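Local structure of DUF3218 domain-containing protein (Pseudomonas aeruginosa, 2IGS) at residues 31-35 and 36-40; 51-55 and 56-60; 154-157 and 158-161. The protein is of unknown function, being a mainly helical member of the DUF3218 family, which is grouped with the lysozyme-like clan. All blocks are in the same frame, centred on the assembly; numbering follows the deposited sequence.

Contact 1. Residues 31-35 and 36-40; sequences FVFPE and AQTIE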
loop_
_atom_site.group_PDB
_atom_site.type_symbol
_atom_site.label_atom_id
_atom_site.label_comp_id
_atom_site.label_asym_id
_atom_site.label_seq_id
_atom_site.Cartn_x
_atom_site.Cartn_y
_atom_site.Cartn_z
ATOM N N PHE F 31 30.251 25.024 -40.288
ATOM C CA PHE F 31 29.583 24.684 -39.030
ATOM C C PHE F 31 28.152 24.280 -39.348
ATOM O O PHE F 31 27.417 25.022 -40.007
ATOM C CB PHE F 31 29.606 25.897 -38.085
ATOM C CG PHE F 31 28.794 25.733 -36.822
ATOM C CD1 PHE F 31 29.351 25.147 -35.682
ATOM C CD2 PHE F 31 27.475 26.201 -36.753
ATOM C CE1 PHE F 31 28.604 25.020 -34.492
ATOM C CE2 PHE F 31 26.726 26.074 -35.582
ATOM C CZ PHE F 31 27.293 25.483 -34.445
ATOM N N VAL F 32 27.773 23.090 -38.890
ATOM C CA VAL F 32 26.415 22.582 -39.060
ATOM C C VAL F 32 25.510 23.235 -38.004
ATOM O O VAL F 32 25.580 22.903 -36.808
ATOM C CB VAL F 32 26.368 21.027 -38.968
ATOM C CG1 VAL F 32 24.989 20.500 -39.350
ATOM C CG2 VAL F 32 27.442 20.380 -39.850
ATOM N N PHE F 33 24.691 24.187 -38.453
ATOM C CA PHE F 33 23.778 24.945 -37.592
ATOM C C PHE F 33 22.615 24.054 -37.111
ATOM O O PHE F 33 21.864 23.514 -37.935
ATOM C CB PHE F 33 23.253 26.176 -38.353
ATOM C CG PHE F 33 22.416 27.100 -37.514
ATOM C CD1 PHE F 33 21.025 27.070 -37.589
ATOM C CD2 PHE F 33 23.010 27.996 -36.639
ATOM C CE1 PHE F 33 20.240 27.925 -36.792
ATOM C CE2 PHE F 33 22.231 28.839 -35.834
ATOM C CZ PHE F 33 20.849 28.801 -35.914
ATOM N N PRO F 34 22.461 23.894 -35.773
ATOM C CA PRO F 34 21.352 23.056 -35.265
ATOM C C PRO F 34 20.015 23.828 -35.278
ATOM O O PRO F 34 19.542 24.280 -34.207
ATOM C CB PRO F 34 21.794 22.712 -33.829
ATOM C CG PRO F 34 22.740 23.837 -33.424
ATOM C CD PRO F 34 23.285 24.465 -34.689
ATOM N N GLU F 35 19.414 23.992 -36.458
ATOM C CA GLU F 35 18.245 24.869 -36.572
ATOM C C GLU F 35 17.010 24.375 -35.808
ATOM O O GLU F 35 16.329 25.184 -35.182
ATOM C CB GLU F 35 17.887 25.194 -38.028
ATOM C CG GLU F 35 16.865 26.317 -38.144
ATOM C CD GLU F 35 16.812 26.971 -39.505
ATOM O OE1 GLU F 35 16.797 26.246 -40.515
ATOM O OE2 GLU F 35 16.769 28.226 -39.564
ATOM N N ALA F 36 16.716 23.076 -35.877
ATOM C CA ALA F 36 15.532 22.535 -35.197
ATOM C C ALA F 36 15.559 22.756 -33.693
ATOM O O ALA F 36 14.588 23.255 -33.138
ATOM C CB ALA F 36 15.322 21.043 -35.530
ATOM N N GLN F 37 16.679 22.398 -33.059
ATOM C CA GLN F 37 16.878 22.582 -31.624
ATOM C C GLN F 37 16.883 24.050 -31.191
ATOM O O GLN F 37 16.373 24.386 -30.120
ATOM C CB GLN F 37 18.163 21.893 -31.140
ATOM C CG GLN F 37 18.189 20.376 -31.342
ATOM C CD GLN F 37 18.918 19.944 -32.608
ATOM O OE1 GLN F 37 18.784 20.566 -33.665
ATOM N NE2 GLN F 37 19.688 18.864 -32.504
ATOM N N THR F 38 17.443 24.913 -32.032
ATOM C CA THR F 38 17.530 26.352 -31.741
ATOM C C THR F 38 16.153 27.048 -31.755
ATOM O O THR F 38 15.833 27.793 -30.821
ATOM C CB THR F 38 18.514 27.056 -32.696
ATOM O OG1 THR F 38 19.798 26.428 -32.591
ATOM C CG2 THR F 38 18.657 28.513 -32.337
ATOM N N ILE F 39 15.351 26.794 -32.797
ATOM C CA ILE F 39 13.968 27.294 -32.837
ATOM C C ILE F 39 13.171 26.780 -31.623
ATOM O O ILE F 39 12.518 27.572 -30.923
ATOM C CB ILE F 39 13.209 26.923 -34.162
ATOM C CG1 ILE F 39 13.932 27.456 -35.410
ATOM C CG2 ILE F 39 11.791 27.471 -34.126
ATOM C CD1 ILE F 39 13.713 26.612 -36.689
ATOM N N GLU F 40 13.238 25.462 -31.382
ATOM C CA GLU F 40 12.504 24.825 -30.297
ATOM C C GLU F 40 12.889 25.363 -28.913
ATOM O O GLU F 40 12.020 25.648 -28.097
ATOM C CB GLU F 40 12.643 23.291 -30.340
ATOM C CG GLU F 40 11.754 22.613 -29.311
ATOM C CD GLU F 40 11.778 21.100 -29.360
ATOM O OE1 GLU F 40 12.429 20.538 -30.255
ATOM O OE2 GLU F 40 11.163 20.471 -28.470
#
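The start of helix 35-48, where Pro34 occupies the N-cap position and meets Thr38 one turn on, is a worked example of how a loop is turned into a helix. Pro34 also centres an inverse gamma turn, closed by a weak bond from Glu35 N to Phe33 O, so the chain bends sharply before the helix winds up. The carbonyl of Pro34 is then gripped twice by one residue. Thr38 N donates to Pro34 O at 3.1 Å, the ordinary helical bond, while Thr38 OG1 donates to the same Pro34 O at 2.7 Å from above the carbonyl plane, 40° out of it. The threonine hydroxyl lies beside its own backbone N (chi1 -57°), which turns it back towards the preceding turn; the methyl CG2 lies near the Phe33 ring instead, 4.2 Å from CZ. Gln37 OE1 rests 3.7 Å from Pro34 CB, and its NE2 is hydrogen-bonded to Asp107 of helix 87-113. That helix and helix 12-27 flank the turn: Pro34 packs on Ala103, Phe33 on Leu99 and Ala24, and Ile39 on Ala17. The next carbonyl along is held almost straight, with Ile39 N meeting Glu35 O at 3.0 Å and an N-H...O angle of 177°, and Ile39 CD1 lies 3.3 Å from that same Glu35 O.

Contact 2. Residues 51-55 and 56-60; sequences EFIPG and GDISK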
loop_
_atom_site.group_PDB
_atom_site.type_symbol
_atom_site.label_atom_id
_atom_site.label_comp_id
_atom_site.label_asym_id
_atom_site.label_seq_id
_atom_site.Cartn_x
_atom_site.Cartn_y
_atom_site.Cartn_z
ATOM N N GLU F 51 -0.149 33.301 -23.270
ATOM C CA GLU F 51 -0.841 34.571 -22.992
ATOM C C GLU F 51 0.057 35.786 -23.198
ATOM O O GLU F 51 -0.418 36.921 -23.059
ATOM C CB GLU F 51 -1.398 34.661 -21.566
ATOM C CG GLU F 51 -1.330 33.418 -20.752
ATOM C CD GLU F 51 0.058 33.116 -20.223
ATOM O OE1 GLU F 51 0.519 31.993 -20.493
ATOM O OE2 GLU F 51 0.673 33.969 -19.545
ATOM N N PHE F 52 1.342 35.563 -23.496
ATOM C CA PHE F 52 2.231 36.671 -23.887
ATOM C C PHE F 52 1.699 37.374 -25.149
ATOM O O PHE F 52 1.874 38.583 -25.318
ATOM C CB PHE F 52 3.672 36.206 -24.127
ATOM C CG PHE F 52 4.453 35.925 -22.865
ATOM C CD1 PHE F 52 3.985 36.339 -21.618
ATOM C CD2 PHE F 52 5.666 35.238 -22.936
ATOM C CE1 PHE F 52 4.713 36.063 -20.438
ATOM C CE2 PHE F 52 6.413 34.974 -21.779
ATOM C CZ PHE F 52 5.918 35.385 -20.522
ATOM N N ILE F 53 1.055 36.589 -26.015
ATOM C CA ILE F 53 0.326 37.106 -27.173
ATOM C C ILE F 53 -1.127 36.647 -27.007
ATOM O O ILE F 53 -1.503 35.596 -27.525
ATOM C CB ILE F 53 0.932 36.584 -28.510
ATOM C CG1 ILE F 53 2.434 36.866 -28.591
ATOM C CG2 ILE F 53 0.214 37.161 -29.712
ATOM C CD1 ILE F 53 2.821 38.335 -28.512
ATOM N N PRO F 54 -1.939 37.410 -26.246
ATOM C CA PRO F 54 -3.317 36.980 -25.956
ATOM C C PRO F 54 -4.236 36.924 -27.185
ATOM O O PRO F 54 -4.446 37.932 -27.855
ATOM C CB PRO F 54 -3.817 38.027 -24.953
ATOM C CG PRO F 54 -2.928 39.192 -25.118
ATOM C CD PRO F 54 -1.610 38.697 -25.608
ATOM N N GLY F 55 -4.770 35.737 -27.461
ATOM C CA GLY F 55 -5.688 35.514 -28.585
ATOM C C GLY F 55 -5.004 35.620 -29.934
ATOM O O GLY F 55 -5.649 35.893 -30.946
ATOM N N GLY F 56 -3.690 35.414 -29.941
ATOM C CA GLY F 56 -2.901 35.489 -31.166
ATOM C C GLY F 56 -2.764 36.896 -31.717
ATOM O O GLY F 56 -2.474 37.077 -32.894
ATOM N N ASP F 57 -2.968 37.891 -30.858
ATOM C CA ASP F 57 -3.028 39.300 -31.254
ATOM C C ASP F 57 -1.761 40.021 -30.773
ATOM O O ASP F 57 -1.657 40.378 -29.594
ATOM C CB ASP F 57 -4.287 39.905 -30.620
ATOM C CG ASP F 57 -4.573 41.317 -31.072
ATOM O OD1 ASP F 57 -5.561 41.878 -30.569
ATOM O OD2 ASP F 57 -3.842 41.883 -31.909
ATOM N N ILE F 58 -0.799 40.225 -31.678
ATOM C CA ILE F 58 0.482 40.865 -31.321
ATOM C C ILE F 58 0.340 42.316 -30.857
ATOM O O ILE F 58 1.209 42.814 -30.163
ATOM C CB ILE F 58 1.600 40.745 -32.435
ATOM C CG1 ILE F 58 1.153 41.370 -33.760
ATOM C CG2 ILE F 58 2.022 39.276 -32.629
ATOM C CD1 ILE F 58 2.294 41.668 -34.727
ATOM N N SER F 59 -0.766 42.972 -31.211
ATOM C CA SER F 59 -1.031 44.344 -30.762
ATOM C C SER F 59 -1.256 44.424 -29.251
ATOM O O SER F 59 -1.179 45.501 -28.666
ATOM C CB SER F 59 -2.217 44.954 -31.518
ATOM O OG SER F 59 -3.470 44.459 -31.051
ATOM N N LYS F 60 -1.527 43.277 -28.636
ATOM C CA LYS F 60 -1.751 43.195 -27.201
ATOM C C LYS F 60 -0.645 42.371 -26.524
ATOM O O LYS F 60 -0.842 41.843 -25.437
ATOM C CB LYS F 60 -3.144 42.612 -26.904
ATOM C CG LYS F 60 -4.301 43.334 -27.609
ATOM C CD LYS F 60 -4.511 44.762 -27.085
ATOM C CE LYS F 60 -4.949 45.727 -28.187
ATOM N NZ LYS F 60 -6.220 45.318 -28.839
#
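This is a local contact within a tight loop, the connection between helix 35-48 and helix 63-82, in which residues 51-55 turn back through two glycines onto residues 56-60. Gly56 N bonds to Ile53 O at 3.3 Å, approaching from above the carbonyl plane, and Asp57 N reaches Pro54 O in a second, weak bond of the same length. Both Gly55 and Gly56 have positive phi (70° each), a backbone region that favours glycine. The side chains then close across the bend. With Ile53 CG1 beside the backbone N (chi1 -53°), Ile53 CG2 is left anti to it and comes within 3.5 Å of Asp57 N and 4.0 Å of Ile58 CG2; Tyr9 lies against both isoleucines. The Pro54 ring crosses the Lys60 side chain at about a right angle, its CD 3.2 Å from Lys60 O and its CG 3.9 Å from Lys60 CB. Beyond the bend, Asp57 OD2 accepts from Ser59 OG at 2.7 Å, above the carboxylate plane, and more weakly from Ser59 N, while Lys60 N bonds to Asp57 O at 3.1 Å. Phe52, stacked on Tyr65, ties the loop to helix 63-82. Overlapping type II and type I' beta turns through Gly55 and Gly56, followed by a weakly bonded Asx turn at Asp57 over the start of a 3-10 turn, are the motifs represented here.

Contact 3. Residues 154-157 and 158-161; sequences VNLR and TLTP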
loop_
_atom_site.group_PDB
_atom_site.type_symbol
_atom_site.label_atom_id
_atom_site.label_comp_id
_atom_site.label_asym_id
_atom_site.label_seq_id
_atom_site.Cartn_x
_atom_site.Cartn_y
_atom_site.Cartn_z
ATOM N N VAL F 154 15.680 27.182 -12.446
ATOM C CA VAL F 154 17.136 27.069 -12.140
ATOM C C VAL F 154 17.457 27.506 -10.698
ATOM O O VAL F 154 17.718 28.671 -10.409
ATOM C CB VAL F 154 18.076 27.780 -13.174
ATOM C CG1 VAL F 154 19.558 27.394 -12.926
ATOM C CG2 VAL F 154 17.680 27.433 -14.571
ATOM N N ASN F 155 17.475 26.530 -9.810
ATOM C CA ASN F 155 17.675 26.753 -8.396
ATOM C C ASN F 155 19.155 26.737 -8.049
ATOM O O ASN F 155 19.759 25.676 -7.816
ATOM C CB ASN F 155 16.915 25.686 -7.600
ATOM C CG ASN F 155 16.666 26.103 -6.146
ATOM O OD1 ASN F 155 17.509 26.745 -5.505
ATOM N ND2 ASN F 155 15.505 25.739 -5.624
ATOM N N LEU F 156 19.736 27.927 -8.001
ATOM C CA LEU F 156 21.164 28.060 -7.821
ATOM C C LEU F 156 21.592 27.737 -6.379
ATOM O O LEU F 156 22.685 27.226 -6.168
ATOM C CB LEU F 156 21.625 29.465 -8.265
ATOM C CG LEU F 156 21.503 29.869 -9.739
ATOM C CD1 LEU F 156 22.052 31.286 -9.930
ATOM C CD2 LEU F 156 22.233 28.902 -10.651
ATOM N N ARG F 157 20.716 28.034 -5.419
ATOM C CA ARG F 157 20.934 27.817 -3.987
ATOM C C ARG F 157 21.149 26.350 -3.679
ATOM O O ARG F 157 21.936 25.961 -2.821
ATOM C CB ARG F 157 19.708 28.290 -3.203
ATOM C CG ARG F 157 19.702 27.933 -1.710
ATOM C CD ARG F 157 20.765 28.709 -0.954
ATOM N NE ARG F 157 20.810 28.361 0.462
ATOM C CZ ARG F 157 21.479 27.321 0.953
ATOM N NH1 ARG F 157 22.158 26.517 0.139
ATOM N NH2 ARG F 157 21.464 27.068 2.256
ATOM N N THR F 158 20.432 25.546 -4.435
ATOM C CA THR F 158 20.315 24.157 -4.185
ATOM C C THR F 158 21.279 23.358 -5.079
ATOM O O THR F 158 21.583 22.195 -4.805
ATOM C CB THR F 158 18.833 23.843 -4.393
ATOM O OG1 THR F 158 18.249 23.499 -3.131
ATOM C CG2 THR F 158 18.580 22.815 -5.453
ATOM N N LEU F 159 21.754 24.001 -6.138
ATOM C CA LEU F 159 22.632 23.379 -7.110
ATOM C C LEU F 159 23.983 23.005 -6.504
ATOM O O LEU F 159 24.610 23.782 -5.776
ATOM C CB LEU F 159 22.801 24.315 -8.308
ATOM C CG LEU F 159 23.771 24.011 -9.429
ATOM C CD1 LEU F 159 23.488 22.647 -9.988
ATOM C CD2 LEU F 159 23.573 25.071 -10.460
ATOM N N THR F 160 24.420 21.791 -6.804
ATOM C CA THR F 160 25.645 21.238 -6.236
ATOM C C THR F 160 26.861 21.742 -7.032
ATOM O O THR F 160 26.777 21.853 -8.269
ATOM C CB THR F 160 25.543 19.702 -6.278
ATOM O OG1 THR F 160 24.678 19.241 -5.225
ATOM C CG2 THR F 160 26.880 19.058 -6.141
ATOM N N PRO F 161 27.998 22.052 -6.345
ATOM C CA PRO F 161 29.214 22.454 -7.070
ATOM C C PRO F 161 29.659 21.398 -8.087
ATOM O O PRO F 161 30.249 21.744 -9.113
ATOM C CB PRO F 161 30.268 22.597 -5.957
ATOM C CG PRO F 161 29.726 21.827 -4.793
ATOM C CD PRO F 161 28.234 22.042 -4.888
HETATM O O HOH W 1 24.826 24.264 -3.140
#
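Asn155 and Thr158 set the geometry of this turn, their side chains crossing obliquely as the chain leaves strand 154-155. Asn155 CG stands anti to the backbone N (chi1 -160°), which brings OD1 to Thr158, 3.4 Å from its CB, where it accepts a weak bond from Thr158 N at 3.3 Å. Asn155 ND2 bonds to Ser139 OG of a neighbouring subunit, whose Ala138 also packs on Asn155 and Thr158. Asn155 O weakly takes both Thr158 N and Leu159 N, the latter at 3.1 Å. Leu156 and Leu159 behave differently, lying side by side and pointing the same way, with their CD2 atoms 4.1 Å apart; Leu156 continues onto Leu148 and Val150 of the adjacent strand, and Leu159 onto Met167. Arg157 projects from the bend to a salt bridge with Glu145, about 4 Å from a bound acetic acid, probably from the crystallisation liquor. A water donates to Leu159 O at 2.7 Å and only weakly to Arg157 O, bridging the exit. The bonds of Asn155 OD1 to Thr158 N and Asn155 O to Leu159 N are consistent with an Asx motif, though weak, joining a strand outermost within this chain to helix 161-165.

Overall arrangement
Three short-range contacts illustrate how backbone carbonyls at bends find donors nearby. Contact 1 lies on the surface, contact 2 is partly buried with much of its loop exposed, and contact 3 is buried and reaches neighbouring subunits. Helix 35-48 relates the first two, since contact 1 forms its start and contact 2 follows its end; contact 3 belongs to the small sheet, across the chain's centre from both. Their centres are 26 to 34 Å apart and none touches another. The chemistry follows the place: a short hydroxyl bond with regular helical bonds in contact 1, beta-turn bonds through two glycines, with an aspartate bonding to the serine two residues on, in contact 2, and weak backbone and side-chain bonds backed by leucine packing in contact 3.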